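Local coordinates for protein 1A (Cricket paralysis virus, PDB 6C3R) that suppresses antiviral RNA silencing in insect cells by inactivating host AGO2 and recruiting a cellular ubiquitin ligase that promotes its degradation, at residues F25-V30 against N103-V108; K64-T69 against G82-F87; L39-Y44 against R55-E60. One frame throughout, in Å; residues are numbered along the deposited sequence.

Interaction 1 (F25-V30 against N103-V108)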
loop_
_atom_site.group_PDB
_atom_site.type_symbol
_atom_site.label_atom_id
_atom_site.label_comp_id
_atom_site.label_asym_id
_atom_site.label_seq_id
_atom_site.Cartn_x
_atom_site.Cartn_y
_atom_site.Cartn_z
ATOM N N PHE A 25 -8.782 9.564 -4.004
ATOM C CA PHE A 25 -7.760 8.541 -4.355
ATOM C C PHE A 25 -8.348 7.307 -5.027
ATOM O O PHE A 25 -7.801 6.205 -4.920
ATOM C CB PHE A 25 -6.913 8.143 -3.136
ATOM C CG PHE A 25 -6.180 9.293 -2.532
ATOM C CD1 PHE A 25 -5.208 9.970 -3.269
ATOM C CD2 PHE A 25 -6.471 9.730 -1.243
ATOM C CE1 PHE A 25 -4.544 11.061 -2.732
ATOM C CE2 PHE A 25 -5.798 10.817 -0.698
ATOM C CZ PHE A 25 -4.839 11.487 -1.446
ATOM N N CYS A 26 -9.449 7.516 -5.748
ATOM C CA CYS A 26 -10.139 6.453 -6.435
ATOM C C CYS A 26 -11.104 7.045 -7.442
ATOM O O CYS A 26 -11.820 8.006 -7.132
ATOM C CB CYS A 26 -10.897 5.566 -5.442
ATOM S SG CYS A 26 -11.460 4.010 -6.162
ATOM N N THR A 27 -11.127 6.458 -8.637
ATOM C CA THR A 27 -12.061 6.843 -9.685
ATOM C C THR A 27 -12.829 5.613 -10.224
ATOM O O THR A 27 -12.323 4.487 -10.194
ATOM C CB THR A 27 -11.327 7.605 -10.821
ATOM O OG1 THR A 27 -12.279 8.097 -11.764
ATOM C CG2 THR A 27 -10.320 6.726 -11.562
ATOM N N PHE A 28 -14.040 5.853 -10.716
ATOM C CA PHE A 28 -14.869 4.814 -11.325
ATOM C C PHE A 28 -14.876 5.004 -12.832
ATOM O O PHE A 28 -14.877 6.139 -13.303
ATOM C CB PHE A 28 -16.330 4.911 -10.863
ATOM C CG PHE A 28 -16.635 4.178 -9.607
ATOM C CD1 PHE A 28 -16.942 2.826 -9.638
ATOM C CD2 PHE A 28 -16.684 4.849 -8.391
ATOM C CE1 PHE A 28 -17.264 2.139 -8.475
ATOM C CE2 PHE A 28 -17.004 4.166 -7.225
ATOM C CZ PHE A 28 -17.287 2.804 -7.269
ATOM N N TYR A 29 -14.908 3.891 -13.573
ATOM C CA TYR A 29 -15.157 3.889 -15.014
ATOM C C TYR A 29 -16.461 3.163 -15.201
ATOM O O TYR A 29 -16.834 2.359 -14.352
ATOM C CB TYR A 29 -14.066 3.142 -15.774
ATOM C CG TYR A 29 -12.715 3.821 -15.932
ATOM C CD1 TYR A 29 -12.425 5.064 -15.353
ATOM C CD2 TYR A 29 -11.699 3.184 -16.653
ATOM C CE1 TYR A 29 -11.182 5.658 -15.511
ATOM C CE2 TYR A 29 -10.443 3.760 -16.808
ATOM C CZ TYR A 29 -10.190 4.999 -16.238
ATOM O OH TYR A 29 -8.942 5.568 -16.376
ATOM N N VAL A 30 -17.141 3.440 -16.314
ATOM C CA VAL A 30 -18.465 2.873 -16.605
ATOM C C VAL A 30 -18.465 2.125 -17.941
ATOM O O VAL A 30 -18.599 2.729 -19.004
ATOM C CB VAL A 30 -19.544 3.967 -16.618
ATOM C CG1 VAL A 30 -20.898 3.386 -16.984
ATOM C CG2 VAL A 30 -19.612 4.661 -15.265
ATOM N N ASN A 103 -4.700 7.332 -8.250
ATOM C CA ASN A 103 -6.102 6.940 -7.976
ATOM C C ASN A 103 -6.373 5.452 -8.235
ATOM O O ASN A 103 -6.049 4.944 -9.300
ATOM C CB ASN A 103 -7.077 7.757 -8.845
ATOM C CG ASN A 103 -7.266 9.195 -8.361
ATOM O OD1 ASN A 103 -8.275 9.515 -7.721
ATOM N ND2 ASN A 103 -6.316 10.081 -8.699
ATOM N N GLY A 104 -7.005 4.763 -7.283
ATOM C CA GLY A 104 -7.416 3.372 -7.483
ATOM C C GLY A 104 -8.478 3.288 -8.557
ATOM O O GLY A 104 -9.261 4.211 -8.713
ATOM N N LEU A 105 -8.511 2.185 -9.303
ATOM C CA LEU A 105 -9.458 2.040 -10.403
ATOM C C LEU A 105 -10.554 1.036 -10.089
ATOM O O LEU A 105 -10.261 -0.104 -9.714
ATOM C CB LEU A 105 -8.725 1.621 -11.664
ATOM C CG LEU A 105 -9.558 1.399 -12.929
ATOM C CD1 LEU A 105 -10.477 2.576 -13.207
ATOM C CD2 LEU A 105 -8.644 1.187 -14.130
ATOM N N LEU A 106 -11.808 1.470 -10.245
ATOM C CA LEU A 106 -12.973 0.598 -10.153
ATOM C C LEU A 106 -13.866 0.751 -11.348
ATOM O O LEU A 106 -13.906 1.804 -11.962
ATOM C CB LEU A 106 -13.790 0.894 -8.902
ATOM C CG LEU A 106 -13.105 0.442 -7.616
ATOM C CD1 LEU A 106 -13.796 1.054 -6.404
ATOM C CD2 LEU A 106 -13.053 -1.064 -7.485
ATOM N N ILE A 107 -14.613 -0.314 -11.646
ATOM C CA ILE A 107 -15.472 -0.362 -12.823
ATOM C C ILE A 107 -16.844 -0.873 -12.453
ATOM O O ILE A 107 -16.989 -1.841 -11.721
ATOM C CB ILE A 107 -14.880 -1.260 -13.943
ATOM C CG1 ILE A 107 -13.435 -0.869 -14.192
ATOM C CG2 ILE A 107 -15.716 -1.153 -15.217
ATOM C CD1 ILE A 107 -12.780 -1.583 -15.339
ATOM N N VAL A 108 -17.844 -0.259 -13.050
ATOM C CA VAL A 108 -19.235 -0.538 -12.754
ATOM C C VAL A 108 -19.955 -0.588 -14.101
ATOM O O VAL A 108 -19.557 0.108 -15.015
ATOM C CB VAL A 108 -19.730 0.569 -11.762
ATOM C CG1 VAL A 108 -20.927 1.366 -12.261
ATOM C CG2 VAL A 108 -19.991 -0.029 -10.395
#

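Interaction 2 (K64-T69 against G82-F87)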
loop_
_atom_site.group_PDB
_atom_site.type_symbol
_atom_site.label_atom_id
_atom_site.label_comp_id
_atom_site.label_asym_id
_atom_site.label_seq_id
_atom_site.Cartn_x
_atom_site.Cartn_y
_atom_site.Cartn_z
ATOM N N LYS A 64 -13.126 -7.016 -9.307
ATOM C CA LYS A 64 -13.917 -7.952 -10.097
ATOM C C LYS A 64 -15.327 -8.100 -9.519
ATOM O O LYS A 64 -16.313 -8.031 -10.229
ATOM C CB LYS A 64 -13.207 -9.292 -10.137
ATOM C CG LYS A 64 -13.577 -10.158 -11.318
ATOM C CD LYS A 64 -12.902 -11.511 -11.208
ATOM C CE LYS A 64 -13.186 -12.390 -12.419
ATOM N NZ LYS A 64 -12.780 -13.819 -12.199
ATOM N N LEU A 65 -15.408 -8.272 -8.207
ATOM C CA LEU A 65 -16.681 -8.419 -7.530
ATOM C C LEU A 65 -17.498 -7.164 -7.605
ATOM O O LEU A 65 -18.713 -7.252 -7.748
ATOM C CB LEU A 65 -16.475 -8.787 -6.049
ATOM C CG LEU A 65 -15.982 -10.211 -5.810
ATOM C CD1 LEU A 65 -15.414 -10.347 -4.401
ATOM C CD2 LEU A 65 -17.103 -11.211 -6.053
ATOM N N ILE A 66 -16.838 -6.010 -7.485
ATOM C CA ILE A 66 -17.524 -4.744 -7.539
ATOM C C ILE A 66 -18.143 -4.573 -8.914
ATOM O O ILE A 66 -19.216 -4.005 -9.034
ATOM C CB ILE A 66 -16.582 -3.555 -7.176
ATOM C CG1 ILE A 66 -16.296 -3.560 -5.668
ATOM C CG2 ILE A 66 -17.152 -2.184 -7.590
ATOM C CD1 ILE A 66 -14.994 -2.877 -5.275
ATOM N N PHE A 67 -17.489 -5.085 -9.952
ATOM C CA PHE A 67 -18.095 -5.031 -11.262
ATOM C C PHE A 67 -19.185 -6.068 -11.431
ATOM O O PHE A 67 -20.301 -5.745 -11.875
ATOM C CB PHE A 67 -17.111 -5.220 -12.391
ATOM C CG PHE A 67 -17.798 -5.209 -13.723
ATOM C CD1 PHE A 67 -18.187 -4.000 -14.290
ATOM C CD2 PHE A 67 -18.160 -6.398 -14.355
ATOM C CE1 PHE A 67 -18.864 -3.971 -15.500
ATOM C CE2 PHE A 67 -18.846 -6.380 -15.560
ATOM C CZ PHE A 67 -19.192 -5.162 -16.137
ATOM N N LEU A 68 -18.853 -7.324 -11.149
ATOM C CA LEU A 68 -19.801 -8.398 -11.408
ATOM C C LEU A 68 -21.099 -8.199 -10.623
ATOM O O LEU A 68 -22.166 -8.434 -11.146
ATOM C CB LEU A 68 -19.204 -9.744 -11.061
ATOM C CG LEU A 68 -18.055 -10.273 -11.909
ATOM C CD1 LEU A 68 -17.589 -11.563 -11.267
ATOM C CD2 LEU A 68 -18.435 -10.518 -13.342
ATOM N N THR A 69 -21.003 -7.741 -9.381
ATOM C CA THR A 69 -22.197 -7.478 -8.579
ATOM C C THR A 69 -22.981 -6.266 -9.102
ATOM O O THR A 69 -24.194 -6.211 -8.916
ATOM C CB THR A 69 -21.881 -7.261 -7.083
ATOM O OG1 THR A 69 -20.962 -6.181 -6.940
ATOM C CG2 THR A 69 -21.307 -8.524 -6.445
ATOM N N GLY A 82 -20.104 -2.078 0.945
ATOM C CA GLY A 82 -19.108 -2.699 1.810
ATOM C C GLY A 82 -17.930 -3.250 1.027
ATOM O O GLY A 82 -16.809 -3.193 1.503
ATOM N N LEU A 83 -18.172 -3.787 -0.169
ATOM C CA LEU A 83 -17.084 -4.236 -1.042
ATOM C C LEU A 83 -16.219 -3.059 -1.476
ATOM O O LEU A 83 -15.011 -3.126 -1.445
ATOM C CB LEU A 83 -17.612 -4.934 -2.298
ATOM C CG LEU A 83 -18.292 -6.301 -2.208
ATOM C CD1 LEU A 83 -19.015 -6.627 -3.499
ATOM C CD2 LEU A 83 -17.269 -7.368 -1.886
ATOM N N VAL A 84 -16.844 -1.967 -1.855
ATOM C CA VAL A 84 -16.088 -0.775 -2.184
ATOM C C VAL A 84 -15.232 -0.341 -0.992
ATOM O O VAL A 84 -14.097 0.055 -1.149
ATOM C CB VAL A 84 -17.010 0.371 -2.661
ATOM C CG1 VAL A 84 -16.210 1.623 -2.925
ATOM C CG2 VAL A 84 -17.737 -0.048 -3.930
ATOM N N TRP A 85 -15.808 -0.398 0.194
ATOM C CA TRP A 85 -15.109 -0.020 1.418
ATOM C C TRP A 85 -13.875 -0.896 1.676
ATOM O O TRP A 85 -12.825 -0.397 2.045
ATOM C CB TRP A 85 -16.087 -0.047 2.607
ATOM C CG TRP A 85 -15.402 0.152 3.922
ATOM C CD1 TRP A 85 -15.359 -0.727 4.969
ATOM C CD2 TRP A 85 -14.626 1.289 4.312
ATOM N NE1 TRP A 85 -14.602 -0.208 5.979
ATOM C CE2 TRP A 85 -14.146 1.033 5.611
ATOM C CE3 TRP A 85 -14.290 2.504 3.688
ATOM C CZ2 TRP A 85 -13.343 1.951 6.306
ATOM C CZ3 TRP A 85 -13.495 3.415 4.370
ATOM C CH2 TRP A 85 -13.030 3.135 5.667
ATOM N N LYS A 86 -14.019 -2.197 1.473
ATOM C CA LYS A 86 -12.877 -3.121 1.532
ATOM C C LYS A 86 -11.793 -2.850 0.494
ATOM O O LYS A 86 -10.615 -3.024 0.782
ATOM C CB LYS A 86 -13.333 -4.545 1.372
ATOM C CG LYS A 86 -13.996 -5.100 2.600
ATOM C CD LYS A 86 -14.808 -6.314 2.195
ATOM C CE LYS A 86 -15.281 -7.107 3.386
ATOM N NZ LYS A 86 -16.410 -7.972 2.935
ATOM N N PHE A 87 -12.198 -2.482 -0.715
ATOM C CA PHE A 87 -11.269 -2.042 -1.749
ATOM C C PHE A 87 -10.535 -0.805 -1.270
ATOM O O PHE A 87 -9.320 -0.787 -1.261
ATOM C CB PHE A 87 -11.998 -1.747 -3.064
ATOM C CG PHE A 87 -11.086 -1.368 -4.184
ATOM C CD1 PHE A 87 -10.732 -0.040 -4.387
ATOM C CD2 PHE A 87 -10.566 -2.334 -5.031
ATOM C CE1 PHE A 87 -9.862 0.335 -5.411
ATOM C CE2 PHE A 87 -9.718 -1.973 -6.070
ATOM C CZ PHE A 87 -9.348 -0.631 -6.250
#

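Interaction 3 (L39-Y44 against R55-E60)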
loop_
_atom_site.group_PDB
_atom_site.type_symbol
_atom_site.label_atom_id
_atom_site.label_comp_id
_atom_site.label_asym_id
_atom_site.label_seq_id
_atom_site.Cartn_x
_atom_site.Cartn_y
_atom_site.Cartn_z
ATOM N N LEU A 39 -6.173 -5.536 -16.259
ATOM C CA LEU A 39 -5.938 -4.916 -14.951
ATOM C C LEU A 39 -5.364 -5.862 -13.877
ATOM O O LEU A 39 -5.288 -5.475 -12.702
ATOM C CB LEU A 39 -7.243 -4.287 -14.459
ATOM C CG LEU A 39 -7.851 -3.222 -15.365
ATOM C CD1 LEU A 39 -9.224 -2.838 -14.854
ATOM C CD2 LEU A 39 -6.962 -1.993 -15.463
ATOM N N GLU A 40 -4.946 -7.071 -14.267
ATOM C CA GLU A 40 -4.356 -8.042 -13.333
ATOM C C GLU A 40 -2.823 -8.139 -13.442
ATOM O O GLU A 40 -2.199 -7.557 -14.336
ATOM C CB GLU A 40 -5.033 -9.418 -13.488
ATOM C CG GLU A 40 -6.424 -9.442 -12.847
ATOM C CD GLU A 40 -7.147 -10.782 -12.946
ATOM O OE1 GLU A 40 -6.489 -11.824 -13.173
ATOM O OE2 GLU A 40 -8.393 -10.786 -12.783
ATOM N N SER A 41 -2.238 -8.860 -12.491
ATOM C CA SER A 41 -0.799 -9.096 -12.416
ATOM C C SER A 41 -0.567 -10.576 -12.257
ATOM O O SER A 41 -1.504 -11.319 -11.971
ATOM C CB SER A 41 -0.222 -8.396 -11.184
ATOM O OG SER A 41 -0.599 -9.063 -9.986
ATOM N N GLU A 42 0.677 -11.001 -12.443
ATOM C CA GLU A 42 1.111 -12.330 -12.014
ATOM C C GLU A 42 2.166 -12.067 -10.966
ATOM O O GLU A 42 3.126 -11.368 -11.252
ATOM C CB GLU A 42 1.667 -13.168 -13.179
ATOM C CG GLU A 42 1.637 -14.673 -12.891
ATOM C CD GLU A 42 2.328 -15.535 -13.945
ATOM O OE1 GLU A 42 3.440 -15.188 -14.397
ATOM O OE2 GLU A 42 1.765 -16.593 -14.306
ATOM N N CYS A 43 1.975 -12.602 -9.757
ATOM C CA CYS A 43 2.798 -12.211 -8.613
ATOM C C CYS A 43 3.094 -13.343 -7.628
ATOM O O CYS A 43 2.182 -13.916 -7.040
ATOM C CB CYS A 43 2.159 -10.990 -7.914
ATOM S SG CYS A 43 3.241 -9.902 -6.926
ATOM N N TYR A 44 4.386 -13.643 -7.462
ATOM C CA TYR A 44 4.858 -14.662 -6.530
ATOM C C TYR A 44 5.932 -14.051 -5.660
ATOM O O TYR A 44 6.900 -13.510 -6.182
ATOM C CB TYR A 44 5.484 -15.862 -7.275
ATOM C CG TYR A 44 4.693 -16.380 -8.452
ATOM C CD1 TYR A 44 3.753 -17.397 -8.288
ATOM C CD2 TYR A 44 4.889 -15.857 -9.737
ATOM C CE1 TYR A 44 3.018 -17.873 -9.366
ATOM C CE2 TYR A 44 4.157 -16.321 -10.823
ATOM C CZ TYR A 44 3.221 -17.330 -10.634
ATOM O OH TYR A 44 2.489 -17.812 -11.696
ATOM N N ARG A 55 -1.814 -8.388 -1.177
ATOM C CA ARG A 55 -2.465 -7.069 -1.228
ATOM C C ARG A 55 -2.947 -6.793 -2.662
ATOM O O ARG A 55 -4.089 -6.458 -2.877
ATOM C CB ARG A 55 -1.479 -5.998 -0.739
ATOM C CG ARG A 55 -2.040 -4.850 0.093
ATOM C CD ARG A 55 -2.439 -3.648 -0.738
ATOM N NE ARG A 55 -1.434 -3.301 -1.754
ATOM C CZ ARG A 55 -1.673 -2.599 -2.869
ATOM N NH1 ARG A 55 -2.889 -2.097 -3.149
ATOM N NH2 ARG A 55 -0.665 -2.379 -3.719
ATOM N N ILE A 56 -2.064 -7.011 -3.633
ATOM C CA ILE A 56 -2.375 -6.909 -5.073
ATOM C C ILE A 56 -3.545 -7.828 -5.435
ATOM O O ILE A 56 -4.520 -7.389 -6.027
ATOM C CB ILE A 56 -1.151 -7.293 -5.982
ATOM C CG1 ILE A 56 0.107 -6.469 -5.699
ATOM C CG2 ILE A 56 -1.485 -7.175 -7.448
ATOM C CD1 ILE A 56 -0.132 -4.983 -5.612
ATOM N N LYS A 57 -3.430 -9.105 -5.100
ATOM C CA LYS A 57 -4.418 -10.103 -5.518
ATOM C C LYS A 57 -5.816 -9.842 -4.946
ATOM O O LYS A 57 -6.816 -9.917 -5.658
ATOM C CB LYS A 57 -3.932 -11.503 -5.159
ATOM C CG LYS A 57 -2.763 -11.960 -6.023
ATOM C CD LYS A 57 -3.248 -12.403 -7.397
ATOM C CE LYS A 57 -2.287 -12.014 -8.514
ATOM N NZ LYS A 57 -2.937 -12.178 -9.849
ATOM N N ARG A 58 -5.854 -9.503 -3.667
ATOM C CA ARG A 58 -7.055 -8.990 -3.015
ATOM C C ARG A 58 -7.704 -7.786 -3.735
ATOM O O ARG A 58 -8.925 -7.752 -3.878
ATOM C CB ARG A 58 -6.726 -8.639 -1.567
ATOM C CG ARG A 58 -7.859 -8.036 -0.767
ATOM C CD ARG A 58 -8.980 -9.031 -0.510
ATOM N NE ARG A 58 -9.789 -8.585 0.632
ATOM C CZ ARG A 58 -11.035 -8.966 0.903
ATOM N NH1 ARG A 58 -11.682 -9.847 0.134
ATOM N NH2 ARG A 58 -11.644 -8.464 1.973
ATOM N N GLU A 59 -6.898 -6.818 -4.164
ATOM C CA GLU A 59 -7.397 -5.647 -4.898
ATOM C C GLU A 59 -8.096 -6.053 -6.218
ATOM O O GLU A 59 -9.202 -5.602 -6.519
ATOM C CB GLU A 59 -6.266 -4.617 -5.131
ATOM C CG GLU A 59 -6.765 -3.254 -5.646
ATOM C CD GLU A 59 -5.769 -2.080 -5.520
ATOM O OE1 GLU A 59 -5.182 -1.857 -4.441
ATOM O OE2 GLU A 59 -5.581 -1.330 -6.500
ATOM N N GLU A 60 -7.464 -6.947 -6.976
ATOM C CA GLU A 60 -8.027 -7.471 -8.241
ATOM C C GLU A 60 -9.339 -8.233 -8.030
ATOM O O GLU A 60 -10.258 -8.125 -8.816
ATOM C CB GLU A 60 -7.025 -8.413 -8.918
ATOM C CG GLU A 60 -5.707 -7.767 -9.328
ATOM C CD GLU A 60 -4.592 -8.777 -9.661
ATOM O OE1 GLU A 60 -4.879 -10.010 -9.819
ATOM O OE2 GLU A 60 -3.416 -8.317 -9.779
#

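Interaction 1 (F25-V30 against N103-V108)
Phe28 and Leu106 form the apolar centre of this contact. CE1 of the Phe28 ring lies 3.7 Å from Leu106 CB, and the ring slants across the side chain. The same CE1 is 4.0 Å from Val108 CG2, so one ring atom meets both neighbours. Leu106 CD1 also reaches back to Cys26 SG. Cys26, Phe28, Leu106 and Val108 therefore share one face of the sheet. Helix 77-90 covers this face through Trp80 and Phe87, and Phe120 and Trp123 meet the Phe28 ring edge-to-face.

On the other face Leu105 lies over the ring of Tyr29. Its CD1 methyl stands 3.5 Å from the ring centroid and only 5° off the normal, a CH-pi contact. Leu105 CG is anti to the backbone N (chi1 179°), and chi2 of 50° turns CD1 over the ring. Phe49 of the second subunit packs on Leu105 as well.

Further out, backbone bonds join the strands. Thr27 N donates to Gly104 O at 2.9 Å, and Thr27 O accepts from Leu106 N. Tyr29 repeats the pattern, with its N 2.8 Å from Leu106 O and its O bonded to Val108 N. At the polar edge Gly104 N bonds to Phe25 O at 2.9 Å. The hydroxyl of Thr27 is bound elsewhere, to Asp22.

Thr27 and Tyr29 each bond to the residues before and after their partners. That is the register of a parallel beta pair, here the two-stranded sheet of strands 26-30 and 104-108 near the centre of the fold.

Interaction 2 (K64-T69 against G82-F87)
Leu65 O accepts two bonds from Thr69, one helical turn on, and Leu83 of the opposing helix packs against both residues. The backbone N of Thr69 lies 2.9 Å from Leu65 O, and Thr69 OG1 lies 2.6 Å from that same oxygen. The two donors reach it from opposite faces of the carbonyl plane. The hydroxyl can fold back because chi1 of 58° sets OG1 between the backbone N and the carbonyl carbon. This satisfies the threonine hydroxyl inside its own helix and fixes its rotation. Thr69 CG2 is then also directed at Leu83.

Leu83 points its CB toward the other helix. Its CD1 comes tip to tip with Thr69, 4.0 Å from Thr69 OG1, and lies 4.2 Å from Leu65 CB. One methyl thus rests against two residues on successive turns.

Ile66 carries the rest of the packing. Its CG1 is 3.9 Å from Leu83 CB, and the two side chains slide past each other in opposite directions. Farther out, Ile66 CD1 reaches 3.9 Å from Phe87 CB, with the two side chains at about a right angle. The same methyl also touches Val84 CG2. Leu106 of strand 104-108 touches both Ile66 and Phe87, so the inner side of the pair rests on the sheet. Val84 also meets Leu136 of helix 129-136. Its side chain is about 11 Å from that of Arg133, a residue involved in blocking stress granule formation.

The segment axes approach to 9.7 Å with their directions 160° apart. Helices 53-70 and 77-90, joined by a short connection, form an antiparallel helical hairpin packed through aliphatic side chains.

Interaction 3 (L39-Y44 against R55-E60)
Ser41 is held by Glu60 and Lys57 of the facing helix. Glu60 OE2 accepts the Ser41 hydroxyl at 2.9 Å from OG, through its syn lone pair. The same oxygen takes a weak bond from the Ser41 backbone N. Lys57 NZ donates to Ser41 O at 2.7 Å, from above the carbonyl plane.

The gripping groups hold one another too. Lys57 NZ forms a salt bridge with Glu60 OE1 at 2.9 Å, on the syn side of that oxygen. The lysine chain bends at chi2 (-78°) and again at chi3, which brings the amine back over the serine carbonyl. Ile56 CG2 packs beside the Ser41 hydroxyl.

Glu40 crosses Glu60 at a slant, its CG 3.4 Å from Glu60 OE1. The two carboxylate planes are nearly parallel but offset, and Glu40 OE1 stays 4.1 Å from Glu60 OE1. Farther along, Cys43 lies near both Cys53 and Cys43 of the second subunit, so its disulfide pairing is doubtful. Residues 42-44 pair antiparallel with a strand of that subunit.

Both Glu60 oxygens thus have donors. Lys57 probably offsets the crowding of negative charge by Glu40, which would favour an ionised Glu60.

In the fold
The chain passes from helix 2-16 into segment 25-30, the first side of interaction 1. The partner segment comes only after 72 further residues, so interaction 1 closes a long loop. Interactions 3 and 2 both nest inside that loop, in series. Interaction 3 closes first, tying the segment leading into strand 42-45 to helix 53-70. The same helix then pairs with helix 77-90 in interaction 2, before the chain returns to the sheet. Side chains join all three: Ile107 packs on Phe67, Leu39 touches Leu105 and Ile107, and Glu59 meets Phe87. Helix 53-70 thus joins the central sheet, helix 77-90 and the strand at the dimer interface.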